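Local coordinates for protein 5'-nucleotidase SurE (Aquifex aeolicus, PDB 2WQK) that probably removes the phosphate from nucleoside 5'-monophosphates with the help of one divalent metal cation per subunit, as a member of the SurE nucleotidase family, at residues Ser91-Gly96 with Phe125-Arg130; Glu131-Glu136 with Ile164-Tyr169; Leu160-Pro165 with Gly224-Thr229. All blocks are in the same frame, centred on the assembly; numbering follows the deposited sequence. Where two conformers were deposited one is given.

Contact 1: residues Ser91-Gly96 with Phe125-Arg130; sequences SGINEG and FSAFGR. With NA (sodium ion), chain D; SO4 (sulfate ion), chain C.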
loop_
_atom_site.group_PDB
_atom_site.type_symbol
_atom_site.label_atom_id
_atom_site.label_comp_id
_atom_site.label_asym_id
_atom_site.label_seq_id
_atom_site.Cartn_x
_atom_site.Cartn_y
_atom_site.Cartn_z
ATOM N N SER A 91 -21.411 9.941 7.881
ATOM C CA SER A 91 -20.307 9.481 7.066
ATOM C C SER A 91 -20.755 9.352 5.621
ATOM O O SER A 91 -21.724 8.670 5.340
ATOM C CB SER A 91 -19.868 8.089 7.576
ATOM O OG SER A 91 -18.736 7.645 6.888
ATOM N N GLY A 92 -20.066 10.045 4.737
ATOM C CA GLY A 92 -20.421 10.054 3.317
ATOM C C GLY A 92 -20.391 11.468 2.760
ATOM O O GLY A 92 -19.762 12.356 3.345
ATOM N N ILE A 93 -21.030 11.673 1.600
ATOM C CA ILE A 93 -21.674 10.685 0.766
ATOM C C ILE A 93 -20.654 9.923 -0.013
ATOM O O ILE A 93 -19.844 10.494 -0.736
ATOM C CB ILE A 93 -22.609 11.357 -0.275
ATOM C CG1 ILE A 93 -23.670 12.211 0.426
ATOM C CG2 ILE A 93 -23.247 10.290 -1.203
ATOM C CD1 ILE A 93 -24.199 13.393 -0.434
ATOM N N ASN A 94 -20.666 8.595 0.148
ATOM C CA ASN A 94 -19.714 7.767 -0.559
ATOM C C ASN A 94 -19.878 7.810 -2.064
ATOM O O ASN A 94 -20.979 7.850 -2.551
ATOM C CB ASN A 94 -19.803 6.288 -0.120
ATOM C CG ASN A 94 -18.553 5.483 -0.525
ATOM O OD1 ASN A 94 -17.426 5.895 -0.245
ATOM N ND2 ASN A 94 -18.770 4.323 -1.194
ATOM N N GLU A 95 -18.742 7.736 -2.746
ATOM C CA GLU A 95 -18.707 7.626 -4.186
ATOM C C GLU A 95 -18.885 6.138 -4.517
ATOM O O GLU A 95 -17.904 5.397 -4.753
ATOM C CB GLU A 95 -17.370 8.125 -4.726
ATOM C CG GLU A 95 -17.004 9.544 -4.398
ATOM C CD GLU A 95 -15.562 9.861 -4.797
ATOM O OE1 GLU A 95 -14.738 8.907 -4.977
ATOM O OE2 GLU A 95 -15.259 11.058 -4.942
ATOM N N GLY A 96 -20.110 5.683 -4.441
ATOM C CA GLY A 96 -20.508 4.347 -4.825
ATOM C C GLY A 96 -21.318 3.736 -3.702
ATOM O O GLY A 96 -21.332 4.251 -2.574
ATOM N N PHE A 125 -24.084 7.440 4.447
ATOM C CA PHE A 125 -24.780 7.737 3.198
ATOM C C PHE A 125 -23.857 7.351 2.048
ATOM O O PHE A 125 -22.686 7.763 2.012
ATOM C CB PHE A 125 -24.994 9.256 3.095
ATOM C CG PHE A 125 -25.908 9.837 4.164
ATOM C CD1 PHE A 125 -27.287 9.698 4.058
ATOM C CD2 PHE A 125 -25.407 10.581 5.221
ATOM C CE1 PHE A 125 -28.136 10.251 5.013
ATOM C CE2 PHE A 125 -26.270 11.143 6.170
ATOM C CZ PHE A 125 -27.602 10.976 6.058
ATOM N N SER A 126 -24.417 6.614 1.087
ATOM C CA SER A 126 -23.696 6.174 -0.110
ATOM C C SER A 126 -24.574 6.383 -1.341
ATOM O O SER A 126 -25.777 6.206 -1.265
ATOM C CB SER A 126 -23.343 4.684 0.020
ATOM O OG SER A 126 -22.532 4.488 1.158
ATOM N N ALA A 127 -23.924 6.772 -2.446
ATOM C CA ALA A 127 -24.572 6.975 -3.752
ATOM C C ALA A 127 -24.597 5.681 -4.584
ATOM O O ALA A 127 -23.540 5.106 -4.849
ATOM C CB ALA A 127 -23.811 8.076 -4.541
ATOM N N PHE A 128 -25.785 5.290 -5.026
ATOM C CA PHE A 128 -25.951 4.135 -5.905
ATOM C C PHE A 128 -25.875 4.643 -7.329
ATOM O O PHE A 128 -26.889 5.034 -7.940
ATOM C CB PHE A 128 -27.269 3.420 -5.650
ATOM C CG PHE A 128 -27.515 2.245 -6.584
ATOM C CD1 PHE A 128 -26.765 1.074 -6.449
ATOM C CD2 PHE A 128 -28.517 2.286 -7.533
ATOM C CE1 PHE A 128 -26.973 -0.015 -7.230
ATOM C CE2 PHE A 128 -28.744 1.180 -8.338
ATOM C CZ PHE A 128 -27.972 0.037 -8.186
ATOM N N GLY A 129 -24.635 4.695 -7.788
ATOM C CA GLY A 129 -24.281 5.144 -9.142
ATOM C C GLY A 129 -22.814 4.862 -9.349
ATOM O O GLY A 129 -22.064 4.571 -8.386
ATOM N N ARG A 130 -22.379 4.961 -10.597
ATOM C CA ARG A 130 -20.947 4.790 -10.927
ATOM C C ARG A 130 -20.398 6.082 -11.518
ATOM O O ARG A 130 -19.415 6.633 -11.010
ATOM C CB ARG A 130 -20.749 3.643 -11.924
ATOM C CG ARG A 130 -20.977 2.236 -11.348
ATOM C CD ARG A 130 -21.517 1.286 -12.411
ATOM N NE ARG A 130 -21.333 -0.119 -12.049
ATOM C CZ ARG A 130 -20.232 -0.834 -12.279
ATOM N NH1 ARG A 130 -19.172 -0.293 -12.875
ATOM N NH2 ARG A 130 -20.188 -2.107 -11.905
HETATM NA NA NA D . -15.367 5.048 -0.906
HETATM S S SO4 C . -16.100 2.720 1.029
HETATM O O1 SO4 C . -16.387 2.596 -0.400
HETATM O O2 SO4 C . -15.292 3.968 1.206
HETATM O O3 SO4 C . -17.292 2.891 1.777
HETATM O O4 SO4 C . -15.318 1.552 1.545
HETATM O O HOH W 1 -15.897 4.314 -3.180
#
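Strands 91-94 and 125-128 run parallel, their axes 4.3 Å apart at closest and 9° from alignment, and three backbone bonds join them: Phe125 N to Ser91 O, Asn94 N to Phe125 O and Ala127 N to Asn94 O. Phe125 O also receives CA-H contacts from Gly92 and Ile93, the latter at 3.3 Å from Ile93 CA, so three donors converge on one carbonyl where the chain passes the cis peptide bond between these two residues. The side chain of Ile93 straddles two residues of the neighbouring strand: CG1 lies 4.2 Å from Phe125 CB, while CG2 rests 4.0 Å from Ala127 CB. On the other face, shared by Asn94 and Ser126, Asn94 CB packs 3.5 Å from Ser126 OG, a hydroxyl hydrogen-bonded to Asn98. Asn94 leaves this face with CG anti to the backbone N (chi1 -163°), which brings its amide to the metal. Its OD1 binds the sodium ion at 2.3 Å, beside two sulfate oxygens, a water, Asp10 and Ser40. Its ND2 donates to Gly96 O at 2.9 Å, approaching from above that carbonyl plane, and makes a weak bond to sulfate O1; together these fix the rotation of the amide. The same water donates to Glu95 O, tying the turn after the strand to the metal shell. The sulfate, probably from the crystallisation liquor, plausibly marks where a substrate phosphate would sit. Both strands belong to the beta-alpha-beta unit 88-94, 107-117, 122-128. Helices 15-24 and 135-152 pack on the side of Ile93 and Phe125, Ser91 OG bonds to Thr108 of helix 107-117, and strand 158-165 continues the sheet beyond Ser126.

Contact 2: residues Glu131-Glu136 with Ile164-Tyr169; sequences ENIMFE and IPNLRY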
loop_
_atom_site.group_PDB
_atom_site.type_symbol
_atom_site.label_atom_id
_atom_site.label_comp_id
_atom_site.label_asym_id
_atom_site.label_seq_id
_atom_site.Cartn_x
_atom_site.Cartn_y
_atom_site.Cartn_z
ATOM N N GLU A 131 -21.056 6.557 -12.577
ATOM C CA GLU A 131 -20.604 7.719 -13.340
ATOM C C GLU A 131 -21.580 8.871 -13.180
ATOM O O GLU A 131 -22.794 8.664 -13.029
ATOM C CB GLU A 131 -20.502 7.387 -14.843
ATOM C CG GLU A 131 -19.370 6.439 -15.252
ATOM C CD GLU A 131 -19.447 6.033 -16.713
ATOM O OE1 GLU A 131 -19.853 6.869 -17.549
ATOM O OE2 GLU A 131 -19.100 4.875 -17.027
ATOM N N ASN A 132 -21.031 10.082 -13.258
ATOM C CA ASN A 132 -21.810 11.315 -13.250
ATOM C C ASN A 132 -22.796 11.293 -12.100
ATOM O O ASN A 132 -24.005 11.469 -12.277
ATOM C CB ASN A 132 -22.562 11.517 -14.570
ATOM C CG ASN A 132 -21.676 11.332 -15.785
ATOM O OD1 ASN A 132 -20.543 11.816 -15.824
ATOM N ND2 ASN A 132 -22.194 10.614 -16.791
ATOM N N ILE A 133 -22.264 11.072 -10.910
ATOM C CA ILE A 133 -23.110 11.060 -9.738
ATOM C C ILE A 133 -23.505 12.490 -9.343
ATOM O O ILE A 133 -22.636 13.365 -9.141
ATOM C CB ILE A 133 -22.410 10.362 -8.564
ATOM C CG1 ILE A 133 -22.132 8.890 -8.926
ATOM C CG2 ILE A 133 -23.289 10.464 -7.307
ATOM C CD1 ILE A 133 -21.329 8.123 -7.895
ATOM N N MET A 134 -24.800 12.673 -9.162
ATOM C CA MET A 134 -25.369 13.986 -8.805
ATOM C C MET A 134 -25.368 14.190 -7.275
ATOM O O MET A 134 -26.414 14.140 -6.618
ATOM C CB MET A 134 -26.784 14.096 -9.353
ATOM C CG MET A 134 -26.826 14.082 -10.900
ATOM S SD MET A 134 -28.499 14.169 -11.578
ATOM C CE MET A 134 -29.001 12.461 -11.415
ATOM N N PHE A 135 -24.181 14.409 -6.713
ATOM C CA PHE A 135 -24.044 14.513 -5.254
ATOM C C PHE A 135 -24.884 15.630 -4.647
ATOM O O PHE A 135 -25.365 15.486 -3.552
ATOM C CB PHE A 135 -22.586 14.692 -4.881
ATOM C CG PHE A 135 -21.762 13.469 -5.118
ATOM C CD1 PHE A 135 -21.843 12.376 -4.236
ATOM C CD2 PHE A 135 -20.889 13.393 -6.186
ATOM C CE1 PHE A 135 -21.096 11.251 -4.489
ATOM C CE2 PHE A 135 -20.116 12.263 -6.399
ATOM C CZ PHE A 135 -20.229 11.204 -5.537
ATOM N N GLU A 136 -25.055 16.765 -5.351
ATOM C CA GLU A 136 -25.887 17.821 -4.775
ATOM C C GLU A 136 -27.358 17.478 -4.722
ATOM O O GLU A 136 -28.033 17.889 -3.780
ATOM C CB GLU A 136 -25.685 19.153 -5.497
ATOM C CG GLU A 136 -24.280 19.634 -5.384
ATOM C CD GLU A 136 -24.089 21.023 -5.967
ATOM O OE1 GLU A 136 -25.002 21.515 -6.646
ATOM O OE2 GLU A 136 -23.021 21.595 -5.733
ATOM N N ILE A 164 -28.619 6.000 -1.757
ATOM C CA ILE A 164 -29.503 6.885 -2.541
ATOM C C ILE A 164 -29.243 6.685 -4.017
ATOM O O ILE A 164 -28.119 6.785 -4.462
ATOM C CB ILE A 164 -29.271 8.372 -2.201
ATOM C CG1 ILE A 164 -29.282 8.635 -0.689
ATOM C CG2 ILE A 164 -30.273 9.275 -2.950
ATOM C CD1 ILE A 164 -27.847 8.548 -0.026
ATOM N N PRO A 165 -30.306 6.414 -4.792
ATOM C CA PRO A 165 -30.152 6.334 -6.248
ATOM C C PRO A 165 -29.616 7.619 -6.883
ATOM O O PRO A 165 -29.879 8.710 -6.387
ATOM C CB PRO A 165 -31.599 6.143 -6.742
ATOM C CG PRO A 165 -32.411 5.774 -5.665
ATOM C CD PRO A 165 -31.688 6.174 -4.372
ATOM N N ASN A 166 -28.907 7.464 -8.000
ATOM C CA ASN A 166 -28.377 8.600 -8.723
ATOM C C ASN A 166 -29.447 9.215 -9.600
ATOM O O ASN A 166 -29.449 9.021 -10.821
ATOM C CB ASN A 166 -27.175 8.199 -9.556
ATOM C CG ASN A 166 -26.465 9.379 -10.152
ATOM O OD1 ASN A 166 -26.530 10.469 -9.607
ATOM N ND2 ASN A 166 -25.767 9.164 -11.271
ATOM N N LEU A 167 -30.367 9.906 -8.947
ATOM C CA LEU A 167 -31.476 10.572 -9.607
ATOM C C LEU A 167 -31.595 12.000 -9.132
ATOM O O LEU A 167 -31.178 12.357 -8.024
ATOM C CB LEU A 167 -32.773 9.853 -9.258
ATOM C CG LEU A 167 -32.979 8.433 -9.779
ATOM C CD1 LEU A 167 -34.169 7.757 -9.091
ATOM C CD2 LEU A 167 -33.165 8.432 -11.291
ATOM N N ARG A 168 -32.229 12.840 -9.957
ATOM C CA ARG A 168 -32.617 14.124 -9.451
ATOM C C ARG A 168 -33.556 13.966 -8.274
ATOM O O ARG A 168 -34.342 13.013 -8.213
ATOM C CB ARG A 168 -33.312 14.947 -10.550
ATOM C CG ARG A 168 -32.389 15.360 -11.639
ATOM C CD ARG A 168 -33.128 16.206 -12.700
ATOM N NE ARG A 168 -33.996 17.221 -12.085
ATOM C CZ ARG A 168 -35.331 17.180 -12.020
ATOM N NH1 ARG A 168 -36.034 16.178 -12.553
ATOM N NH2 ARG A 168 -35.978 18.166 -11.415
ATOM N N TYR A 169 -33.478 14.913 -7.331
ATOM C CA TYR A 169 -34.283 14.877 -6.116
ATOM C C TYR A 169 -35.754 14.636 -6.400
ATOM O O TYR A 169 -36.402 13.814 -5.791
ATOM C CB TYR A 169 -34.082 16.170 -5.333
ATOM C CG TYR A 169 -34.857 16.343 -4.058
ATOM C CD1 TYR A 169 -34.585 15.551 -2.944
ATOM C CD2 TYR A 169 -35.784 17.372 -3.910
ATOM C CE1 TYR A 169 -35.241 15.731 -1.768
ATOM C CE2 TYR A 169 -36.461 17.556 -2.726
ATOM C CZ TYR A 169 -36.187 16.733 -1.647
ATOM O OH TYR A 169 -36.862 16.933 -0.451
#
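Asn166 OD1 accepts the amide hydrogen of Met134 N at 2.8 Å, an almost straight bond with 176° at the hydrogen, although the donor is tilted from the carbonyl plane. The other end of the same amide points back along the opposite segment: Asn166 ND2 donates to Asn132 O at 3.1 Å, with that oxygen close to the amide plane of Asn166 but the donor standing above the carbonyl plane of Asn132. One side-chain amide therefore spans the backbone from Asn132 to Met134, using its acceptor and its donor at once, and this double grip fixes the rotation of the amide beside Ile133, whose CA is 3.5 Å from Asn166 OD1. The reach comes from Asn166 itself: CG is anti to the backbone N (chi1 -171°), which swings the amide from the end of strand 158-165 over to the loop. Met134 provides the apolar half. Its side chain crosses that of Asn166 at about a right angle, with CB 3.6 Å from Asn166 OD1, then bends at chi3 (-81°) to lay the methyl group on the backbone beyond. There Met134 CE meets Leu167 C at 3.5 Å, and Met134 SD lies 4.1 Å from Arg168 CG, against the aliphatic part of an arginine whose guanidinium is salt-bridged to Glu170. On the inner side, Ile133 CG2 sits over the centre of the Phe135 ring, 3.5 Å above its plane, so the residues flanking Met134 pack inward. Met134 occupies the N-cap position of helix 135-152, and the contact clips the loop entering that helix to the loop leaving strand 158-165. It thus ties the strand-to-helix connection of the beta-alpha-beta unit 122-128, 135-152, 158-165 to the loop that follows its last strand, part of the three-layered alpha/beta architecture of SurE.

Contact 3: residues Leu160-Pro165 with Gly224-Thr229; sequences LNVNIP and GYVSVT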
loop_
_atom_site.group_PDB
_atom_site.type_symbol
_atom_site.label_atom_id
_atom_site.label_comp_id
_atom_site.label_asym_id
_atom_site.label_seq_id
_atom_site.Cartn_x
_atom_site.Cartn_y
_atom_site.Cartn_z
ATOM N N LEU A 160 -27.724 3.713 11.104
ATOM C CA LEU A 160 -28.398 3.624 9.817
ATOM C C LEU A 160 -27.418 3.588 8.647
ATOM O O LEU A 160 -26.484 4.360 8.592
ATOM C CB LEU A 160 -29.370 4.801 9.632
ATOM C CG LEU A 160 -30.412 4.966 10.729
ATOM C CD1 LEU A 160 -31.296 6.205 10.395
ATOM C CD2 LEU A 160 -31.269 3.727 10.950
ATOM N N ASN A 161 -27.750 2.737 7.681
ATOM C CA ASN A 161 -27.040 2.620 6.433
ATOM C C ASN A 161 -27.933 3.030 5.271
ATOM O O ASN A 161 -28.949 2.401 5.042
ATOM C CB ASN A 161 -26.516 1.208 6.169
ATOM C CG ASN A 161 -25.590 1.190 4.989
ATOM O OD1 ASN A 161 -24.708 2.067 4.863
ATOM N ND2 ASN A 161 -25.799 0.218 4.071
ATOM N N VAL A 162 -27.607 4.185 4.663
ATOM C CA VAL A 162 -28.505 4.795 3.653
ATOM C C VAL A 162 -27.840 4.772 2.297
ATOM O O VAL A 162 -26.674 5.175 2.174
ATOM C CB VAL A 162 -28.853 6.249 4.048
ATOM C CG1 VAL A 162 -29.808 6.878 3.015
ATOM C CG2 VAL A 162 -29.461 6.299 5.458
ATOM N N ASN A 163 -28.563 4.268 1.280
ATOM C CA ASN A 163 -28.083 4.323 -0.107
ATOM C C ASN A 163 -29.117 5.111 -0.906
ATOM O O ASN A 163 -30.326 4.872 -0.753
ATOM C CB ASN A 163 -27.911 2.925 -0.708
ATOM C CG ASN A 163 -26.632 2.256 -0.220
ATOM O OD1 ASN A 163 -25.617 2.249 -0.933
ATOM N ND2 ASN A 163 -26.682 1.678 1.022
ATOM N N ILE A 164 -28.619 6.000 -1.757
ATOM C CA ILE A 164 -29.503 6.885 -2.541
ATOM C C ILE A 164 -29.243 6.685 -4.017
ATOM O O ILE A 164 -28.119 6.785 -4.462
ATOM C CB ILE A 164 -29.271 8.372 -2.201
ATOM C CG1 ILE A 164 -29.282 8.635 -0.689
ATOM C CG2 ILE A 164 -30.273 9.275 -2.950
ATOM C CD1 ILE A 164 -27.847 8.548 -0.026
ATOM N N PRO A 165 -30.306 6.414 -4.792
ATOM C CA PRO A 165 -30.152 6.334 -6.248
ATOM C C PRO A 165 -29.616 7.619 -6.883
ATOM O O PRO A 165 -29.879 8.710 -6.387
ATOM C CB PRO A 165 -31.599 6.143 -6.742
ATOM C CG PRO A 165 -32.411 5.774 -5.665
ATOM C CD PRO A 165 -31.688 6.174 -4.372
ATOM N N GLY A 224 -35.459 2.937 -7.689
ATOM C CA GLY A 224 -35.574 4.388 -7.560
ATOM C C GLY A 224 -35.999 4.923 -6.211
ATOM O O GLY A 224 -36.363 6.081 -6.079
ATOM N N TYR A 225 -35.879 4.087 -5.173
ATOM C CA TYR A 225 -36.170 4.495 -3.816
ATOM C C TYR A 225 -34.849 4.609 -3.022
ATOM O O TYR A 225 -33.900 3.852 -3.248
ATOM C CB TYR A 225 -37.011 3.441 -3.115
ATOM C CG TYR A 225 -38.375 3.264 -3.707
ATOM C CD1 TYR A 225 -39.421 4.031 -3.268
ATOM C CD2 TYR A 225 -38.600 2.285 -4.647
ATOM C CE1 TYR A 225 -40.720 3.865 -3.825
ATOM C CE2 TYR A 225 -39.861 2.109 -5.200
ATOM C CZ TYR A 225 -40.906 2.894 -4.773
ATOM O OH TYR A 225 -42.156 2.700 -5.362
ATOM N N VAL A 226 -34.846 5.507 -2.051
ATOM C CA VAL A 226 -33.795 5.537 -1.033
ATOM C C VAL A 226 -33.986 4.305 -0.149
ATOM O O VAL A 226 -35.116 3.927 0.194
ATOM C CB VAL A 226 -33.881 6.799 -0.172
ATOM C CG1 VAL A 226 -32.826 6.774 0.943
ATOM C CG2 VAL A 226 -33.690 8.025 -1.074
ATOM N N SER A 227 -32.859 3.653 0.179
ATOM C CA SER A 227 -32.832 2.545 1.119
ATOM C C SER A 227 -32.269 3.017 2.448
ATOM O O SER A 227 -31.171 3.563 2.472
ATOM C CB SER A 227 -31.885 1.467 0.586
ATOM O OG SER A 227 -31.568 0.513 1.581
ATOM N N VAL A 228 -32.983 2.719 3.531
ATOM C CA VAL A 228 -32.463 2.961 4.885
ATOM C C VAL A 228 -32.534 1.634 5.646
ATOM O O VAL A 228 -33.614 1.152 5.931
ATOM C CB VAL A 228 -33.269 4.036 5.645
ATOM C CG1 VAL A 228 -32.668 4.241 7.030
ATOM C CG2 VAL A 228 -33.393 5.376 4.847
ATOM N N THR A 229 -31.358 1.058 5.975
ATOM C CA THR A 229 -31.301 -0.200 6.708
ATOM C C THR A 229 -30.791 0.084 8.135
ATOM O O THR A 229 -29.726 0.672 8.293
ATOM C CB THR A 229 -30.305 -1.181 6.072
ATOM O OG1 THR A 229 -30.624 -1.378 4.687
ATOM C CG2 THR A 229 -30.276 -2.543 6.840
HETATM O O HOH W 2 -29.125 1.065 2.564
HETATM O O HOH W 3 -28.213 -1.332 3.416
#
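Val162 and Val228 stand shoulder to shoulder on one face of the sheet, as a non-hydrogen-bonded pair of the antiparallel ladder between strands 160-165 and 225-229; strand 225-232 here enters the otherwise largely parallel mixed sheet of the SurE fold against its neighbour. Val162 CG2 touches Val228 CG2 at 4.1 Å, while the other branch leans towards Val226: with CG1 anti to the backbone N in both residues (chi1 -179° and 177°), Val162 CG1 and Val226 CG1 meet at 3.7 Å as the side chains cross. Ile164 and Val226 again lie alongside each other, through their CG2 methyls. At the far end Leu160 crosses Val228 at a slant, its CD1 against Val228 CG1. This apolar row faces helix 135-152, which covers Val162 and Ile164; towards the end of the row, Leu160 packs on Ile244 and Val228 on Leu247 of the second subunit. Beyond Ile164, the Pro165 ring lies against the Gly224-Tyr225 backbone, where Gly224 closes helix 217-222 as the C-prime residue of a Schellman motif.

The face of Asn161, Asn163, Ser227 and Thr229 is polar. Asn161 with Thr229 and Asn163 with Ser227 are the hydrogen-bonded pairs, each joined by reciprocal N-H to O bonds of 2.9 to 3.0 Å between backbone N and O atoms. Their side chains gain further partners outside the ladder, both asparagines on the backbone of Asn98 and both hydroxyls on Thr178. Two waters also bridge the strands over this buried face. One accepts from Asn161 ND2 and lies 2.7 Å from Thr229 OG1; the other donates to Asn161 O at 2.8 Å, accepts from Asn163 ND2 at 3.0 Å and is hydrogen-bonded to Ser227 OG.

Contacts 1 and 3 are buried pairings of one mixed sheet, parallel in the first and antiparallel in the second, and they meet where strand 122-128 of contact 1 adjoins strand 158-165 of contact 3: Ser126 and Phe128 face Val162 and Ile164 through probable backbone bonds. Contact 2 lies at the surface, where loops beyond these strands are held by a side-chain amide and a methionine instead of a ladder. It shares Ile164 and Pro165 with contact 3, and its Ile133 packs on Ala127 of contact 1. A metal ion is bound in contact 1; contact 3 instead pairs an apolar face with a watered polar one and reaches a second subunit.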